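Local coordinates for protein beta-1,4-exocellulase (Thermobifida fusca, PDB 4B4H) that hydrolyses cellulose as a family 6 cellobiohydrolase, this chain being its catalytic domain, cut from a longer protein that also has a cellulose-binding module, at residues A[35-40]-A[78-83]; A[187-192]-A[260-265]; A[217-222]-A[276-281]; A[250-255]-A[307-312]. All coordinates share one frame; numbering follows the deposited sequence. Where two conformers were deposited one is given.

In the fold
From the N terminus, contact 1 comes first and closes a loop of 37 residues, pairing strand 38-40 with strand 75-81 of the mainly parallel sheet. It is complete before the other three open. Contact 2 then joins the short helix 189-192 to the start of helix 262-276 across 67 residues, contact 3 sets the entry of strand 221-224 against the turn leaving that same helix across 53, and contact 4, centred about 26 Å from the centre of the chain, ties the loop at 250-255 to helix 308-315 across 51. These three all cross one another along the sequence. Contacts 2 and 4, centres about 17 Å apart, touch through V260 and V254; contacts 1 and 3 share the sheet.

Contact 1: residues A[35-40]-A[78-83]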
loop_
_atom_site.group_PDB
_atom_site.type_symbol
_atom_site.label_atom_id
_atom_site.label_comp_id
_atom_site.label_asym_id
_atom_site.label_seq_id
_atom_site.Cartn_x
_atom_site.Cartn_y
_atom_site.Cartn_z
ATOM N N SER A 35 -12.076 -0.362 -10.140
ATOM C CA SER A 35 -11.215 -1.531 -9.916
ATOM C C SER A 35 -10.496 -1.481 -8.565
ATOM O O SER A 35 -9.853 -0.480 -8.225
ATOM C CB SER A 35 -10.187 -1.633 -11.041
ATOM O OG SER A 35 -9.384 -2.795 -10.896
ATOM N N THR A 36 -10.581 -2.588 -7.816
ATOM C CA THR A 36 -9.900 -2.752 -6.520
ATOM C C THR A 36 -9.140 -4.077 -6.535
ATOM O O THR A 36 -9.527 -5.017 -7.232
ATOM C CB THR A 36 -10.863 -2.666 -5.287
ATOM O OG1 THR A 36 -11.883 -3.677 -5.360
ATOM C CG2 THR A 36 -11.540 -1.287 -5.203
ATOM N N ALA A 37 -8.048 -4.142 -5.776
ATOM C CA ALA A 37 -7.240 -5.345 -5.730
ATOM C C ALA A 37 -7.915 -6.430 -4.902
ATOM O O ALA A 37 -8.691 -6.131 -3.998
ATOM C CB ALA A 37 -5.862 -5.016 -5.175
ATOM N N VAL A 38 -7.644 -7.688 -5.236
ATOM C CA VAL A 38 -8.123 -8.806 -4.435
ATOM C C VAL A 38 -6.992 -9.140 -3.479
ATOM O O VAL A 38 -5.858 -9.322 -3.904
ATOM C CB VAL A 38 -8.497 -10.019 -5.321
ATOM C CG1 VAL A 38 -8.668 -11.283 -4.478
ATOM C CG2 VAL A 38 -9.758 -9.715 -6.136
ATOM N N TRP A 39 -7.302 -9.178 -2.188
ATOM C CA TRP A 39 -6.278 -9.381 -1.155
ATOM C C TRP A 39 -6.154 -10.806 -0.707
ATOM O O TRP A 39 -7.085 -11.369 -0.121
ATOM C CB TRP A 39 -6.561 -8.504 0.049
ATOM C CG TRP A 39 -6.258 -7.054 -0.204
ATOM C CD1 TRP A 39 -6.822 -6.219 -1.174
ATOM C CD2 TRP A 39 -5.276 -6.204 0.492
ATOM N NE1 TRP A 39 -6.267 -4.969 -1.118
ATOM C CE2 TRP A 39 -5.357 -4.878 -0.145
ATOM C CE3 TRP A 39 -4.399 -6.391 1.552
ATOM C CZ2 TRP A 39 -4.571 -3.815 0.266
ATOM C CZ3 TRP A 39 -3.615 -5.308 1.964
ATOM C CH2 TRP A 39 -3.707 -4.048 1.340
ATOM N N LEU A 40 -4.999 -11.409 -0.958
ATOM C CA LEU A 40 -4.758 -12.747 -0.416
ATOM C C LEU A 40 -3.924 -12.610 0.856
ATOM O O LEU A 40 -2.698 -12.741 0.841
ATOM C CB LEU A 40 -4.118 -13.695 -1.445
ATOM C CG LEU A 40 -4.688 -13.767 -2.877
ATOM C CD1 LEU A 40 -3.971 -14.814 -3.724
ATOM C CD2 LEU A 40 -6.193 -14.012 -2.933
ATOM N N GLN A 78 -5.572 -6.986 -10.007
ATOM C CA GLN A 78 -4.518 -6.807 -9.055
ATOM C C GLN A 78 -4.721 -7.774 -7.876
ATOM O O GLN A 78 -5.724 -7.902 -7.432
ATOM C CB GLN A 78 -4.496 -5.357 -8.552
ATOM C CG GLN A 78 -4.307 -4.282 -9.590
ATOM C CD GLN A 78 -4.693 -2.942 -9.061
ATOM O OE1 GLN A 78 -5.779 -2.519 -9.190
ATOM N NE2 GLN A 78 -3.773 -2.299 -8.463
ATOM N N VAL A 79 -3.684 -8.474 -7.516
ATOM C CA VAL A 79 -3.736 -9.457 -6.438
ATOM C C VAL A 79 -2.682 -9.065 -5.401
ATOM O O VAL A 79 -1.516 -8.912 -5.744
ATOM C CB VAL A 79 -3.433 -10.886 -6.976
ATOM C CG1 VAL A 79 -3.245 -11.864 -5.825
ATOM C CG2 VAL A 79 -4.535 -11.409 -7.897
ATOM N N VAL A 80 -3.074 -8.934 -4.132
ATOM C CA VAL A 80 -2.106 -8.561 -3.085
ATOM C C VAL A 80 -1.609 -9.821 -2.401
ATOM O O VAL A 80 -2.415 -10.603 -1.920
ATOM C CB VAL A 80 -2.715 -7.615 -2.027
ATOM C CG1 VAL A 80 -1.601 -7.012 -1.199
ATOM C CG2 VAL A 80 -3.496 -6.484 -2.694
ATOM N N ILE A 81 -0.283 -10.000 -2.416
ATOM C CA ILE A 81 0.419 -11.105 -1.750
ATOM C C ILE A 81 0.875 -10.580 -0.394
ATOM O O ILE A 81 1.680 -9.636 -0.321
ATOM C CB ILE A 81 1.644 -11.518 -2.597
ATOM C CG1 ILE A 81 1.221 -11.831 -4.049
ATOM C CG2 ILE A 81 2.393 -12.698 -1.977
ATOM C CD1 ILE A 81 0.046 -12.792 -4.197
ATOM N N TYR A 82 0.405 -11.179 0.706
ATOM C CA TYR A 82 0.550 -10.538 2.005
ATOM C C TYR A 82 0.415 -11.512 3.164
ATOM O O TYR A 82 -0.584 -11.497 3.883
ATOM C CB TYR A 82 -0.480 -9.409 2.121
ATOM C CG TYR A 82 -0.473 -8.610 3.404
ATOM C CD1 TYR A 82 0.724 -8.269 4.032
ATOM C CD2 TYR A 82 -1.669 -8.121 3.948
ATOM C CE1 TYR A 82 0.725 -7.505 5.194
ATOM C CE2 TYR A 82 -1.679 -7.370 5.112
ATOM C CZ TYR A 82 -0.480 -7.050 5.727
ATOM O OH TYR A 82 -0.511 -6.283 6.883
ATOM N N ASN A 83 1.415 -12.370 3.327
ATOM C CA ASN A 83 1.370 -13.395 4.389
ATOM C C ASN A 83 2.742 -13.820 4.908
ATOM O O ASN A 83 2.871 -14.954 5.385
ATOM C CB ASN A 83 0.553 -14.625 3.937
ATOM C CG ASN A 83 0.043 -15.468 5.102
ATOM O OD1 ASN A 83 -0.156 -14.953 6.196
ATOM N ND2 ASN A 83 -0.199 -16.754 4.857
HETATM O O HOH W 1 -7.857 -5.431 -9.639
HETATM O O HOH W 2 -7.308 -0.114 -9.192
HETATM O O HOH W 3 -6.864 -3.741 -11.844
#
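With CG of W39 beside the backbone N (chi1 -73°) and CG2 of V80 likewise anti to its own carbonyl carbon, indole and methyl lie side by side on one face of the sheet. CG2 of V80 stands 3.4 Å from the centroid of the five-membered ring of W39, only 6° off its normal, a CH-pi contact over the indole face. CG1 of V80 lies nearer the six-membered ring, whose CZ3 edge meets CD2 of Y82 at 4.0 Å. The backbones are neighbouring parallel strands: V38 N gives a hydrogen bond to Q78 O (2.9 Å), V38 O takes one from V80 N (2.8 Å), and L40 N donates to V80 O; a weak bond from Y82 N to L40 O follows. On the other sheet face CD1 of L40 packs against CG1 of V79 at 3.7 Å, beneath helices 59-70 and 103-121. At the N-terminal end, three waters link S35 and T36 to Q78, while S35 OG also binds Y13 O. W39 is a predicted substrate-binding residue, and Y82 OH bonds to D88, a predicted active-site residue. With one indole face backed by V80 and NE1 held by V352 O, the rotation of the ring is restrained by both, consistent with a preset aromatic surface for sugar.

Contact 2: residues A[187-192]-A[260-265]; sequences AHHGWI and VDELSF
H189 meets E262 where the first turn of one helix abuts the start of another, a His-carboxylate hydrogen bond beside the predicted substrate-binding residues H188 and W191 of this family 6 catalytic domain. CB of H189 rests 3.6 Å from CB of F265, and CA of H189 sits over the centre of the F265 ring in a CH-pi contact, 4.0 Å from the centroid. From CB the side chain turns between the backbone N and carbonyl carbon (chi1 83°), carrying the imidazole toward the 260-262 backbone. There ND1 donates to E262 OE2 at 2.7 Å, with the oxygen close to the ring plane. Further round, CE1 lies 3.3 Å from D261 N, which covers one ring face, and NE2 ends 3.1 Å from V260 C without a hydrogen bond to that backbone. The carboxylate of E262 is gripped twice through OE2: the backbone N of H189 comes to its syn lone pair almost straight, at 171°, while ND1 arrives on the anti side. S224 OG holds the other oxygen, OE1, so both ends of this buried acid have partners. H188, whose ND1 bonds to S230 OG, lays its CB against the carboxylate. D261 caps helix 262-276 through S264 N. The I192 side chain crosses that of F265 at about a right angle, its CG1 3.5 Å from CZ of F265.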
loop_
_atom_site.group_PDB
_atom_site.type_symbol
_atom_site.label_atom_id
_atom_site.label_comp_id
_atom_site.label_asym_id
_atom_site.label_seq_id
_atom_site.Cartn_x
_atom_site.Cartn_y
_atom_site.Cartn_z
ATOM N N ALA A 187 6.658 0.996 0.713
ATOM C CA ALA A 187 6.179 1.844 1.796
ATOM C C ALA A 187 5.617 3.166 1.245
ATOM O O ALA A 187 4.882 3.190 0.240
ATOM C CB ALA A 187 7.310 2.116 2.791
ATOM N N HIS A 188 5.955 4.258 1.920
ATOM C CA HIS A 188 5.521 5.611 1.516
ATOM C C HIS A 188 6.508 6.634 2.012
ATOM O O HIS A 188 7.412 6.311 2.792
ATOM C CB HIS A 188 4.082 5.898 1.961
ATOM C CG HIS A 188 3.903 5.985 3.453
ATOM N ND1 HIS A 188 3.705 7.151 4.085
ATOM C CD2 HIS A 188 3.874 4.994 4.436
ATOM C CE1 HIS A 188 3.569 6.933 5.401
ATOM N NE2 HIS A 188 3.677 5.611 5.618
ATOM N N HIS A 189 6.366 7.871 1.546
ATOM C CA HIS A 189 7.420 8.863 1.754
ATOM C C HIS A 189 7.562 9.229 3.200
ATOM O O HIS A 189 8.675 9.520 3.663
ATOM C CB HIS A 189 7.249 10.078 0.831
ATOM C CG HIS A 189 6.285 11.123 1.337
ATOM N ND1 HIS A 189 4.973 11.127 1.015
ATOM C CD2 HIS A 189 6.495 12.240 2.133
ATOM C CE1 HIS A 189 4.375 12.191 1.600
ATOM N NE2 HIS A 189 5.310 12.869 2.275
ATOM N N GLY A 190 6.452 9.192 3.933
ATOM C CA GLY A 190 6.463 9.415 5.375
ATOM C C GLY A 190 7.040 8.274 6.195
ATOM O O GLY A 190 6.900 8.268 7.410
ATOM N N TRP A 191 7.665 7.300 5.540
ATOM C CA TRP A 191 8.360 6.216 6.228
ATOM C C TRP A 191 9.811 6.169 5.831
ATOM O O TRP A 191 10.694 6.154 6.692
ATOM C CB TRP A 191 7.679 4.878 5.933
ATOM C CG TRP A 191 8.186 3.662 6.681
ATOM C CD1 TRP A 191 9.351 3.517 7.449
ATOM C CD2 TRP A 191 7.566 2.340 6.695
ATOM N NE1 TRP A 191 9.458 2.241 7.942
ATOM C CE2 TRP A 191 8.422 1.483 7.526
ATOM C CE3 TRP A 191 6.418 1.801 6.135
ATOM C CZ2 TRP A 191 8.118 0.151 7.759
ATOM C CZ3 TRP A 191 6.119 0.461 6.378
ATOM C CH2 TRP A 191 6.954 -0.347 7.165
ATOM N N ILE A 192 10.079 6.173 4.522
ATOM C CA ILE A 192 11.449 5.972 4.042
ATOM C C ILE A 192 11.954 7.117 3.156
ATOM O O ILE A 192 12.810 6.922 2.283
ATOM C CB ILE A 192 11.634 4.587 3.369
ATOM C CG1 ILE A 192 10.834 4.494 2.065
ATOM C CG2 ILE A 192 11.269 3.461 4.334
ATOM C CD1 ILE A 192 11.254 3.357 1.158
ATOM N N VAL A 260 7.443 15.760 0.438
ATOM C CA VAL A 260 6.143 16.063 1.044
ATOM C C VAL A 260 4.969 15.310 0.380
ATOM O O VAL A 260 3.809 15.488 0.758
ATOM C CB VAL A 260 5.831 17.583 1.009
ATOM C CG1 VAL A 260 6.941 18.376 1.677
ATOM C CG2 VAL A 260 5.621 18.079 -0.421
ATOM N N ASP A 261 5.278 14.490 -0.621
ATOM C CA ASP A 261 4.244 13.735 -1.344
ATOM C C ASP A 261 4.797 12.470 -2.001
ATOM O O ASP A 261 6.006 12.270 -2.067
ATOM C CB ASP A 261 3.484 14.638 -2.334
ATOM C CG ASP A 261 4.383 15.291 -3.372
ATOM O OD1 ASP A 261 5.329 14.646 -3.877
ATOM O OD2 ASP A 261 4.114 16.464 -3.698
ATOM N N GLU A 262 3.899 11.624 -2.498
ATOM C CA GLU A 262 4.274 10.313 -3.023
ATOM C C GLU A 262 4.897 10.368 -4.411
ATOM O O GLU A 262 5.794 9.582 -4.731
ATOM C CB GLU A 262 3.060 9.378 -3.043
ATOM C CG GLU A 262 2.593 8.920 -1.667
ATOM C CD GLU A 262 3.668 8.142 -0.931
ATOM O OE1 GLU A 262 3.949 6.997 -1.308
ATOM O OE2 GLU A 262 4.271 8.689 0.014
ATOM N N LEU A 263 4.424 11.287 -5.242
ATOM C CA LEU A 263 4.906 11.323 -6.602
ATOM C C LEU A 263 6.384 11.700 -6.678
ATOM O O LEU A 263 7.164 11.026 -7.366
ATOM C CB LEU A 263 4.050 12.240 -7.473
ATOM C CG LEU A 263 4.484 12.280 -8.941
ATOM C CD1 LEU A 263 4.363 10.936 -9.631
ATOM C CD2 LEU A 263 3.692 13.329 -9.707
ATOM N N SER A 264 6.774 12.762 -5.966
ATOM C CA SER A 264 8.179 13.147 -5.925
ATOM C C SER A 264 9.018 11.970 -5.462
ATOM O O SER A 264 10.065 11.681 -6.025
ATOM C CB SER A 264 8.391 14.330 -4.986
ATOM O OG SER A 264 7.956 14.015 -3.675
ATOM N N PHE A 265 8.519 11.296 -4.428
ATOM C CA PHE A 265 9.172 10.156 -3.808
ATOM C C PHE A 265 9.396 8.982 -4.772
ATOM O O PHE A 265 10.541 8.575 -4.998
ATOM C CB PHE A 265 8.382 9.744 -2.555
ATOM C CG PHE A 265 8.787 8.410 -1.967
ATOM C CD1 PHE A 265 10.039 8.227 -1.388
ATOM C CD2 PHE A 265 7.901 7.337 -1.997
ATOM C CE1 PHE A 265 10.385 7.003 -0.832
ATOM C CE2 PHE A 265 8.244 6.112 -1.455
ATOM C CZ PHE A 265 9.489 5.942 -0.879
#

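Contact 3: residues A[217-222]-A[276-281]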
loop_
_atom_site.group_PDB
_atom_site.type_symbol
_atom_site.label_atom_id
_atom_site.label_comp_id
_atom_site.label_asym_id
_atom_site.label_seq_id
_atom_site.Cartn_x
_atom_site.Cartn_y
_atom_site.Cartn_z
ATOM N N ASP A 217 15.155 -9.221 -12.872
ATOM C CA ASP A 217 14.298 -9.538 -14.015
ATOM C C ASP A 217 12.917 -10.107 -13.631
ATOM O O ASP A 217 12.047 -10.279 -14.495
ATOM C CB ASP A 217 15.056 -10.466 -14.969
ATOM C CG ASP A 217 16.178 -9.737 -15.727
ATOM O OD1 ASP A 217 15.903 -8.692 -16.345
ATOM O OD2 ASP A 217 17.339 -10.197 -15.715
ATOM N N TYR A 218 12.715 -10.394 -12.336
ATOM C CA TYR A 218 11.390 -10.781 -11.831
ATOM C C TYR A 218 10.635 -9.621 -11.165
ATOM O O TYR A 218 9.536 -9.808 -10.634
ATOM C CB TYR A 218 11.493 -11.970 -10.868
ATOM C CG TYR A 218 12.105 -13.195 -11.493
ATOM C CD1 TYR A 218 11.647 -13.696 -12.719
ATOM C CD2 TYR A 218 13.157 -13.843 -10.867
ATOM C CE1 TYR A 218 12.228 -14.819 -13.282
ATOM C CE2 TYR A 218 13.746 -14.965 -11.420
ATOM C CZ TYR A 218 13.278 -15.451 -12.625
ATOM O OH TYR A 218 13.886 -16.555 -13.164
ATOM N N VAL A 219 11.227 -8.428 -11.184
ATOM C CA VAL A 219 10.562 -7.245 -10.632
ATOM C C VAL A 219 10.170 -6.304 -11.753
ATOM O O VAL A 219 11.026 -5.823 -12.498
ATOM C CB VAL A 219 11.455 -6.509 -9.612
ATOM C CG1 VAL A 219 10.708 -5.316 -9.009
ATOM C CG2 VAL A 219 11.858 -7.465 -8.499
ATOM N N HIS A 220 8.866 -6.055 -11.863
ATOM C CA HIS A 220 8.355 -5.215 -12.924
ATOM C C HIS A 220 8.267 -3.791 -12.473
ATOM O O HIS A 220 8.232 -2.867 -13.305
ATOM C CB HIS A 220 6.985 -5.708 -13.391
ATOM C CG HIS A 220 6.665 -5.308 -14.809
ATOM N ND1 HIS A 220 7.169 -5.956 -15.876
ATOM C CD2 HIS A 220 5.904 -4.261 -15.310
ATOM C CE1 HIS A 220 6.744 -5.362 -17.001
ATOM N NE2 HIS A 220 5.969 -4.326 -16.658
ATOM N N GLY A 221 8.241 -3.594 -11.157
ATOM C CA GLY A 221 8.149 -2.266 -10.601
ATOM C C GLY A 221 7.947 -2.262 -9.114
ATOM O O GLY A 221 8.192 -3.272 -8.450
ATOM N N PHE A 222 7.530 -1.104 -8.624
ATOM C CA PHE A 222 7.319 -0.871 -7.208
ATOM C C PHE A 222 6.000 -0.137 -6.992
ATOM O O PHE A 222 5.544 0.595 -7.850
ATOM C CB PHE A 222 8.505 -0.084 -6.629
ATOM C CG PHE A 222 9.811 -0.841 -6.672
ATOM C CD1 PHE A 222 10.581 -0.895 -7.833
ATOM C CD2 PHE A 222 10.252 -1.529 -5.549
ATOM C CE1 PHE A 222 11.776 -1.610 -7.871
ATOM C CE2 PHE A 222 11.438 -2.244 -5.585
ATOM C CZ PHE A 222 12.193 -2.286 -6.736
ATOM N N LYS A 276 20.962 1.213 -8.611
ATOM C CA LYS A 276 21.303 0.026 -7.825
ATOM C C LYS A 276 21.406 -1.249 -8.672
ATOM O O LYS A 276 22.190 -2.160 -8.349
ATOM C CB LYS A 276 20.278 -0.153 -6.700
ATOM C CG LYS A 276 20.594 -1.248 -5.690
ATOM C CD LYS A 276 21.834 -0.951 -4.858
ATOM C CE LYS A 276 22.155 -2.133 -3.950
ATOM N NZ LYS A 276 23.475 -2.039 -3.252
ATOM N N GLY A 277 20.618 -1.329 -9.744
ATOM C CA GLY A 277 20.698 -2.465 -10.654
ATOM C C GLY A 277 19.394 -3.116 -11.073
ATOM O O GLY A 277 19.399 -4.246 -11.547
ATOM N N PHE A 278 18.283 -2.402 -10.898
ATOM C CA PHE A 278 16.984 -2.855 -11.393
ATOM C C PHE A 278 16.843 -2.493 -12.875
ATOM O O PHE A 278 17.595 -1.658 -13.394
ATOM C CB PHE A 278 15.848 -2.245 -10.566
ATOM C CG PHE A 278 15.619 -2.942 -9.255
ATOM C CD1 PHE A 278 14.767 -4.040 -9.183
ATOM C CD2 PHE A 278 16.259 -2.517 -8.096
ATOM C CE1 PHE A 278 14.552 -4.700 -7.990
ATOM C CE2 PHE A 278 16.056 -3.178 -6.890
ATOM C CZ PHE A 278 15.195 -4.262 -6.837
ATOM N N ARG A 279 15.880 -3.124 -13.546
ATOM C CA ARG A 279 15.676 -2.926 -14.985
ATOM C C ARG A 279 15.316 -1.483 -15.310
ATOM O O ARG A 279 14.556 -0.855 -14.571
ATOM C CB ARG A 279 14.576 -3.855 -15.490
ATOM C CG ARG A 279 14.913 -5.338 -15.402
ATOM C CD ARG A 279 13.838 -6.150 -16.107
ATOM N NE ARG A 279 13.601 -5.624 -17.450
ATOM C CZ ARG A 279 13.996 -6.222 -18.569
ATOM N NH1 ARG A 279 14.631 -7.386 -18.523
ATOM N NH2 ARG A 279 13.748 -5.659 -19.741
ATOM N N SER A 280 15.848 -0.980 -16.429
ATOM C CA SER A 280 15.685 0.424 -16.838
ATOM C C SER A 280 14.227 0.808 -17.084
ATOM O O SER A 280 13.866 1.988 -17.016
ATOM C CB SER A 280 16.513 0.718 -18.103
ATOM O OG SER A 280 15.686 0.722 -19.267
ATOM N N ASP A 281 13.404 -0.194 -17.382
ATOM C CA ASP A 281 12.000 0.014 -17.708
ATOM C C ASP A 281 11.041 -0.278 -16.540
ATOM O O ASP A 281 9.859 -0.536 -16.763
ATOM C CB ASP A 281 11.614 -0.796 -18.953
ATOM C CG ASP A 281 11.805 -2.291 -18.764
ATOM O OD1 ASP A 281 12.783 -2.686 -18.099
ATOM O OD2 ASP A 281 10.978 -3.069 -19.283
HETATM O O HOH W 4 13.882 -4.823 -12.153
#
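F222 drives the edge of its ring into the face of F278, and this T-shaped pair is the tight, buried half of the contact. CZ of F222 sits 3.6 Å from CZ of F278, the planes 80° apart. V219 closes on the F278 ring from its edge, CG2 lying 3.9 Å from CE1, while A209 of helix 198-209 and L273 of helix 262-276 also touch F278. An alanine in place of F278 is likely to open a gap beneath the F222 edge and leave V219 without its aromatic neighbour. The outer half is polar and solvent-facing. A water bridges V219 O and R279 N, and beyond it the guanidinium of R279 is shared between two acids. NH1 reaches D217 OD1 at 2.8 Å, near the guanidinium plane but on the anti side of a carboxylate turned 61° from it. A bend at chi3 (51°) accompanies the turn of the group back along its own segment, where NE bonds to D281 OD1 at 3.1 Å on the syn lone pair. D281 and D4 belong to a calcium site seen in this protein; with that calcium not bound to this chain, R279 probably offsets part of the negative charge gathered there.

Contact 4: residues A[250-255]-A[307-312]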
loop_
_atom_site.group_PDB
_atom_site.type_symbol
_atom_site.label_atom_id
_atom_site.label_comp_id
_atom_site.label_asym_id
_atom_site.label_seq_id
_atom_site.Cartn_x
_atom_site.Cartn_y
_atom_site.Cartn_z
ATOM N N GLN A 250 11.765 22.358 8.117
ATOM C CA GLN A 250 11.908 22.336 9.573
ATOM C C GLN A 250 10.591 22.202 10.314
ATOM O O GLN A 250 10.587 22.088 11.545
ATOM C CB GLN A 250 12.633 23.585 10.070
ATOM C CG GLN A 250 13.674 24.159 9.127
ATOM C CD GLN A 250 14.147 25.505 9.608
ATOM O OE1 GLN A 250 13.727 26.545 9.090
ATOM N NE2 GLN A 250 14.997 25.501 10.635
ATOM N N SER A 251 9.480 22.211 9.574
ATOM C CA SER A 251 8.156 22.068 10.176
ATOM C C SER A 251 7.982 20.728 10.879
ATOM O O SER A 251 8.678 19.743 10.566
ATOM C CB SER A 251 7.043 22.267 9.140
ATOM O OG SER A 251 7.087 21.257 8.143
ATOM N N LYS A 252 7.050 20.711 11.829
ATOM C CA LYS A 252 6.760 19.497 12.584
ATOM C C LYS A 252 6.206 18.405 11.664
ATOM O O LYS A 252 6.498 17.227 11.877
ATOM C CB LYS A 252 5.844 19.772 13.790
ATOM C CG LYS A 252 4.414 20.172 13.462
ATOM C CD LYS A 252 3.631 20.525 14.719
ATOM C CE LYS A 252 2.217 20.975 14.383
ATOM N NZ LYS A 252 1.516 21.555 15.559
ATOM N N TRP A 253 5.451 18.799 10.630
ATOM C CA TRP A 253 4.931 17.851 9.630
ATOM C C TRP A 253 6.014 17.249 8.770
ATOM O O TRP A 253 6.159 16.023 8.713
ATOM C CB TRP A 253 3.884 18.513 8.732
ATOM C CG TRP A 253 3.323 17.592 7.663
ATOM C CD1 TRP A 253 3.421 17.740 6.274
ATOM C CD2 TRP A 253 2.543 16.350 7.859
ATOM N NE1 TRP A 253 2.765 16.711 5.621
ATOM C CE2 TRP A 253 2.237 15.837 6.514
ATOM C CE3 TRP A 253 2.103 15.628 8.978
ATOM C CZ2 TRP A 253 1.499 14.667 6.322
ATOM C CZ3 TRP A 253 1.362 14.454 8.773
ATOM C CH2 TRP A 253 1.084 13.976 7.472
ATOM N N VAL A 254 6.778 18.101 8.087
ATOM C CA VAL A 254 7.769 17.629 7.106
ATOM C C VAL A 254 8.971 16.969 7.789
ATOM O O VAL A 254 9.468 15.938 7.325
ATOM C CB VAL A 254 8.205 18.758 6.142
ATOM C CG1 VAL A 254 9.133 18.243 5.045
ATOM C CG2 VAL A 254 6.979 19.415 5.520
ATOM N N ASP A 255 9.419 17.551 8.902
ATOM C CA ASP A 255 10.496 16.986 9.738
ATOM C C ASP A 255 11.768 16.551 8.980
ATOM O O ASP A 255 12.355 15.505 9.275
ATOM C CB ASP A 255 9.964 15.869 10.659
ATOM C CG ASP A 255 10.944 15.504 11.764
ATOM O OD1 ASP A 255 11.735 16.379 12.182
ATOM O OD2 ASP A 255 10.931 14.335 12.215
ATOM N N ASP A 307 3.227 31.870 10.848
ATOM C CA ASP A 307 3.787 30.783 11.635
ATOM C C ASP A 307 4.152 29.637 10.694
ATOM O O ASP A 307 3.380 29.300 9.789
ATOM C CB ASP A 307 2.796 30.328 12.710
ATOM C CG ASP A 307 3.349 29.213 13.588
ATOM O OD1 ASP A 307 4.358 29.433 14.293
ATOM O OD2 ASP A 307 2.760 28.113 13.581
ATOM N N LEU A 308 5.332 29.060 10.901
ATOM C CA LEU A 308 5.805 27.922 10.107
ATOM C C LEU A 308 4.829 26.751 10.158
ATOM O O LEU A 308 4.401 26.244 9.117
ATOM C CB LEU A 308 7.196 27.470 10.568
ATOM C CG LEU A 308 7.822 26.276 9.834
ATOM C CD1 LEU A 308 8.008 26.566 8.350
ATOM C CD2 LEU A 308 9.146 25.875 10.461
ATOM N N ASN A 309 4.475 26.331 11.367
ATOM C CA ASN A 309 3.616 25.169 11.522
ATOM C C ASN A 309 2.154 25.439 11.191
ATOM O O ASN A 309 1.442 24.536 10.766
ATOM C CB ASN A 309 3.814 24.519 12.897
ATOM C CG ASN A 309 5.162 23.831 13.015
ATOM O OD1 ASN A 309 5.484 22.936 12.224
ATOM N ND2 ASN A 309 5.970 24.255 13.987
ATOM N N THR A 310 1.714 26.688 11.340
ATOM C CA THR A 310 0.348 27.049 10.960
ATOM C C THR A 310 0.208 27.185 9.431
ATOM O O THR A 310 -0.831 26.844 8.870
ATOM C CB THR A 310 -0.150 28.311 11.711
ATOM O OG1 THR A 310 0.181 28.203 13.104
ATOM C CG2 THR A 310 -1.668 28.470 11.586
ATOM N N TYR A 311 1.265 27.643 8.761
ATOM C CA TYR A 311 1.308 27.660 7.291
ATOM C C TYR A 311 1.198 26.244 6.738
ATOM O O TYR A 311 0.388 25.965 5.832
ATOM C CB TYR A 311 2.613 28.286 6.783
ATOM C CG TYR A 311 2.799 28.159 5.275
ATOM C CD1 TYR A 311 3.314 26.990 4.704
ATOM C CD2 TYR A 311 2.443 29.201 4.418
ATOM C CE1 TYR A 311 3.466 26.866 3.329
ATOM C CE2 TYR A 311 2.594 29.082 3.043
ATOM C CZ TYR A 311 3.113 27.914 2.504
ATOM O OH TYR A 311 3.271 27.787 1.141
ATOM N N VAL A 312 2.029 25.362 7.290
ATOM C CA VAL A 312 2.135 23.989 6.815
ATOM C C VAL A 312 0.851 23.227 7.144
ATOM O O VAL A 312 0.285 22.563 6.274
ATOM C CB VAL A 312 3.405 23.301 7.356
ATOM C CG1 VAL A 312 3.321 21.798 7.189
ATOM C CG2 VAL A 312 4.645 23.832 6.645
HETATM O O HOH W 5 9.185 24.164 12.992
HETATM O O HOH W 6 3.687 21.530 10.402
#
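N309 and K252 make the direct polar link: K252 N donates to N309 OD1 at 2.7 Å, nearly straight at 172° and in the carbonyl plane of the amide. N309 CG lies beside its backbone N (chi1 -71°), which, with chi2 -58°, sets OD1 toward the loop. The same oxygen takes a second hydrogen bond from a water that in turn accepts from W253 N, and another water joins Q250 O to N309 ND2, the bond at ND2 being weak. A leucine at N309 would probably leave K252 N without its acceptor and break both water bridges. The apolar contacts flank this bond. CB of S251 packs 3.8 Å from CG2 of V312, CG of L308 lies 4.1 Å from CB of S251, and CG1 of V312 meets CB of W253 at 3.7 Å. Side-chain bonds within each segment shape it: S251 OG accepts from V254 N in an ST motif and also bonds to I248 O, while D307, at the N-cap, accepts through OD2 from T310 N and OG1. The contact thus fastens the loop between strand 246-247 and helix 262-276 onto the N-terminal turn of helix 308-315, with V243 of strand 242-243 against L308 and R316 making a cation-pi contact with W253.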